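PDB 2XET: F1 capsule-anchoring protein from Yersinia pestis, which probably helps assemble F1 capsular antigen as the C-terminal domain of the outer-membrane usher Caf1A. Local coordinates for residues Leu4-Lys9 with Val40-Leu45. Numbering follows the deposited sequence.
Sequences LFLHLK and VYLTGL. With SO4 (sulfate ion), chain D.
Tyr41 sets the edge of its ring over one face of Phe5, on the solvent-exposed side of two antiparallel strands. Its CD1 sits 3.6 Å above the Phe5 plane, over the ring centre. The planes meet at 51°, so this edge-to-face pair is inclined and not a perpendicular T. Phe5 and Tyr41 form a non-hydrogen-bonded pair. Tyr41 carries CG anti to its own N (chi1 -177°), which leans the ring back across the neighbouring strand. There Tyr41 CD1 also meets the carbonyl oxygen Leu4 O at 3.3 Å.

The hydrogen-bonded pairs Leu4-Leu42 and Leu6-Val40 flank the aromatic pair, each joined by two backbone hydrogen bonds. The shortest runs from Leu6 N to Val40 O, 2.8 Å and nearly straight. Leu4 O takes the N-H of Leu42 and also a CA-H...O contact from Tyr41.

The aliphatic side chains of these pairs lie on the other, buried face. Val40 CG1 reaches Leu6 CB at 4.0 Å, and Leu8 CD1 makes a looser contact with Val40 CG1. Leu4 CD2 lies 4.0 Å from Leu42 CB. Leu4 CD2 also meets Leu45 CD1 at 3.3 Å, so short for two carbons that the exact spacing is doubtful; the two side chains cross at about a right angle. Val67 of strand 62-68 touches both Leu4 and Leu6 on this face.

Gly44, with positive phi, turns the chain before Leu45. Both face Gly2 in a G1 beta bulge. Gly44 N binds a sulfate, probably from the crystallisation liquor, which Gly1 N and Arg3 NE also hold.

Strand 2-10 thus runs between 79-87 and the outermost strand 39-45. The pairing adds this edge strand antiparallel to 2-10, apolar face inward, as in the transthyretin-like beta-sandwich of the PapC C-terminal domain family.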
ATOM      1  N   LEU A   4      -1.285   7.128  -7.275  1.00  7.96           N
ATOM      2  CA  LEU A   4      -0.299   7.563  -6.294  1.00  7.92           C
ATOM      3  C   LEU A   4       0.884   6.633  -6.162  1.00  7.19           C
ATOM      4  O   LEU A   4       0.765   5.429  -6.417  1.00  5.81           O
ATOM      5  CB  LEU A   4      -0.963   7.728  -4.924  1.00  9.73           C
ATOM      6  CG  LEU A   4      -1.009   6.467  -4.055  1.00 11.63           C
ATOM      7  CD1 LEU A   4      -1.059   6.896  -2.596  1.00 14.32           C
ATOM      8  CD2 LEU A   4      -2.211   5.675  -4.459  1.00 15.22           C
ATOM      9  N   PHE A   5       2.005   7.227  -5.750  1.00  7.10           N
ATOM     10  CA  PHE A   5       3.180   6.528  -5.255  1.00  6.43           C
ATOM     11  C   PHE A   5       2.967   6.452  -3.743  1.00  7.07           C
ATOM     12  O   PHE A   5       2.783   7.506  -3.087  1.00  7.33           O
ATOM     13  CB  PHE A   5       4.451   7.343  -5.516  1.00  6.68           C
ATOM     14  CG  PHE A   5       4.803   7.473  -6.983  1.00  6.29           C
ATOM     15  CD1 PHE A   5       5.628   6.530  -7.601  1.00  6.13           C
ATOM     16  CD2 PHE A   5       4.309   8.536  -7.736  1.00  7.67           C
ATOM     17  CE1 PHE A   5       5.946   6.650  -8.959  1.00  5.89           C
ATOM     18  CE2 PHE A   5       4.615   8.653  -9.097  1.00  6.52           C
ATOM     19  CZ  PHE A   5       5.433   7.706  -9.702  1.00  6.49           C
ATOM     20  N   LEU A   6       2.997   5.237  -3.199  1.00  6.41           N
ATOM     21  CA  LEU A   6       2.812   5.047  -1.759  1.00  6.64           C
ATOM     22  C   LEU A   6       4.050   4.461  -1.087  1.00  6.67           C
ATOM     23  O   LEU A   6       4.480   3.350  -1.421  1.00  6.74           O
ATOM     24  CB  LEU A   6       1.607   4.126  -1.514  1.00  6.51           C
ATOM     25  CG  LEU A   6       1.193   3.896  -0.065  1.00  7.19           C
ATOM     26  CD1 LEU A   6       0.725   5.206   0.575  1.00  9.17           C
ATOM     27  CD2 LEU A   6       0.098   2.831  -0.021  1.00  7.60           C
ATOM     28  N   HIS A   7       4.657   5.237  -0.181  1.00  6.83           N
ATOM     29  CA  HIS A   7       5.825   4.771   0.542  1.00  7.37           C
ATOM     30  C   HIS A   7       5.361   4.106   1.813  1.00  7.30           C
ATOM     31  O   HIS A   7       4.732   4.749   2.650  1.00  7.91           O
ATOM     32  CB  HIS A   7       6.773   5.941   0.893  1.00  7.76           C
ATOM     33  CG  HIS A   7       8.071   5.513   1.497  1.00  9.71           C
ATOM     34  ND1 HIS A   7       8.830   6.353   2.287  1.00 13.93           N
ATOM     35  CD2 HIS A   7       8.756   4.344   1.423  1.00  8.96           C
ATOM     36  CE1 HIS A   7       9.920   5.716   2.683  1.00 12.79           C
ATOM     37  NE2 HIS A   7       9.899   4.497   2.176  1.00 11.09           N
ATOM     38  N   LEU A   8       5.645   2.811   1.936  1.00  7.19           N
ATOM     39  CA  LEU A   8       5.209   2.026   3.083  1.00  7.50           C
ATOM     40  C   LEU A   8       6.359   1.784   4.036  1.00  8.25           C
ATOM     41  O   LEU A   8       7.466   1.546   3.597  1.00  8.16           O
ATOM     42  CB  LEU A   8       4.656   0.672   2.599  1.00  7.87           C
ATOM     43  CG  LEU A   8       3.352   0.718   1.799  1.00  8.03           C
ATOM     44  CD1 LEU A   8       3.216  -0.582   0.992  1.00 10.88           C
ATOM     45  CD2 LEU A   8       2.136   0.933   2.713  1.00 10.07           C
ATOM     46  N   LYS A   9       6.095   1.828   5.341  1.00  7.89           N
ATOM     47  CA  LYS A   9       7.087   1.391   6.330  1.00  8.72           C
ATOM     48  C   LYS A   9       6.327   0.581   7.377  1.00  8.09           C
ATOM     49  O   LYS A   9       5.196   0.948   7.720  1.00  7.16           O
ATOM     50  CB  LYS A   9       7.811   2.586   6.966  1.00  9.14           C
ATOM     51  CG  LYS A   9       9.004   2.194   7.847  1.00 12.84           C
ATOM     52  CD  LYS A   9       9.861   3.384   8.283  1.00 13.34           C
ATOM     53  CE  LYS A   9       9.000   4.490   8.901  1.00 18.57           C
ATOM     54  NZ  LYS A   9       9.765   5.563   9.579  1.00 22.44           N
ATOM     55  N   VAL A  40       5.092   1.436  -3.659  1.00  5.72           N
ATOM     56  CA  VAL A  40       4.254   0.859  -4.701  1.00  6.24           C
ATOM     57  C   VAL A  40       3.493   1.961  -5.446  1.00  6.63           C
ATOM     58  O   VAL A  40       3.154   2.994  -4.862  1.00  6.15           O
ATOM     59  CB  VAL A  40       3.280  -0.185  -4.086  1.00  5.72           C
ATOM     60  CG1 VAL A  40       2.293   0.500  -3.099  1.00  6.44           C
ATOM     61  CG2 VAL A  40       2.532  -0.945  -5.189  1.00  7.03           C
ATOM     62  N   TYR A  41       3.240   1.737  -6.732  1.00  6.45           N
ATOM     63  CA  TYR A  41       2.435   2.661  -7.525  1.00  6.13           C
ATOM     64  C   TYR A  41       1.084   1.988  -7.787  1.00  6.24           C
ATOM     65  O   TYR A  41       1.040   0.837  -8.250  1.00  5.89           O
ATOM     66  CB  TYR A  41       3.148   2.994  -8.841  1.00  6.85           C
ATOM     67  CG  TYR A  41       2.409   4.013  -9.686  1.00  6.66           C
ATOM     68  CD1 TYR A  41       2.377   5.376  -9.315  1.00  5.77           C
ATOM     69  CD2 TYR A  41       1.718   3.630 -10.856  1.00  7.28           C
ATOM     70  CE1 TYR A  41       1.706   6.329 -10.088  1.00  5.48           C
ATOM     71  CE2 TYR A  41       1.026   4.586 -11.635  1.00  7.26           C
ATOM     72  CZ  TYR A  41       1.020   5.935 -11.235  1.00  5.64           C
ATOM     73  OH  TYR A  41       0.352   6.870 -11.999  1.00  6.82           O
ATOM     74  N   LEU A  42       0.005   2.716  -7.486  1.00  5.25           N
ATOM     75  CA  LEU A  42      -1.365   2.195  -7.552  1.00  6.41           C
ATOM     76  C   LEU A  42      -2.242   3.193  -8.325  1.00  6.34           C
ATOM     77  O   LEU A  42      -2.032   4.416  -8.236  1.00  5.95           O
ATOM     78  CB  LEU A  42      -1.934   2.010  -6.139  1.00  6.58           C
ATOM     79  CG  LEU A  42      -1.197   1.047  -5.190  1.00  7.31           C
ATOM     80  CD1 LEU A  42      -1.715   1.130  -3.742  1.00  8.60           C
ATOM     81  CD2 LEU A  42      -1.278  -0.422  -5.706  1.00  7.05           C
ATOM     82  N   THR A  43      -3.207   2.680  -9.084  1.00  6.83           N
ATOM     83  CA  THR A  43      -4.094   3.527  -9.858  1.00  7.28           C
ATOM     84  C   THR A  43      -5.539   3.018  -9.704  1.00  7.08           C
ATOM     85  O   THR A  43      -5.770   1.890  -9.229  1.00  6.69           O
ATOM     86  CB  THR A  43      -3.715   3.509 -11.378  1.00  7.31           C
ATOM     87  OG1 THR A  43      -4.150   2.263 -11.951  1.00  9.47           O
ATOM     88  CG2 THR A  43      -2.200   3.679 -11.591  1.00  8.20           C
ATOM     89  N   GLY A  44      -6.497   3.874 -10.080  1.00  8.22           N
ATOM     90  CA  GLY A  44      -7.925   3.524 -10.083  1.00  9.75           C
ATOM     91  C   GLY A  44      -8.514   3.433  -8.695  1.00 11.09           C
ATOM     92  O   GLY A  44      -9.496   2.719  -8.479  1.00 11.75           O
ATOM     93  N   LEU A  45      -7.922   4.166  -7.752  1.00 10.81           N
ATOM     94  CA  LEU A  45      -8.332   4.095  -6.354  1.00 10.96           C
ATOM     95  C   LEU A  45      -9.389   5.133  -6.014  1.00 10.97           C
ATOM     96  O   LEU A  45      -9.351   6.247  -6.538  1.00 11.90           O
ATOM     97  CB  LEU A  45      -7.125   4.329  -5.443  1.00 11.63           C
ATOM     98  CG  LEU A  45      -6.012   3.276  -5.451  1.00 10.82           C
ATOM     99  CD1 LEU A  45      -4.907   3.688  -4.486  1.00 12.78           C
ATOM    100  CD2 LEU A  45      -6.564   1.925  -5.063  1.00 12.75           C
TER
HETATM  101  S   SO4 D1091      -6.718   6.265 -13.063  0.60 13.39           S
HETATM  102  O1  SO4 D1091      -5.382   6.532 -13.619  0.60 15.11           O
HETATM  103  O2  SO4 D1091      -6.598   6.111 -11.627  0.60 13.54           O
HETATM  104  O3  SO4 D1091      -7.571   7.407 -13.400  0.60 14.10           O
HETATM  105  O4  SO4 D1091      -7.234   5.039 -13.684  0.60 14.76           O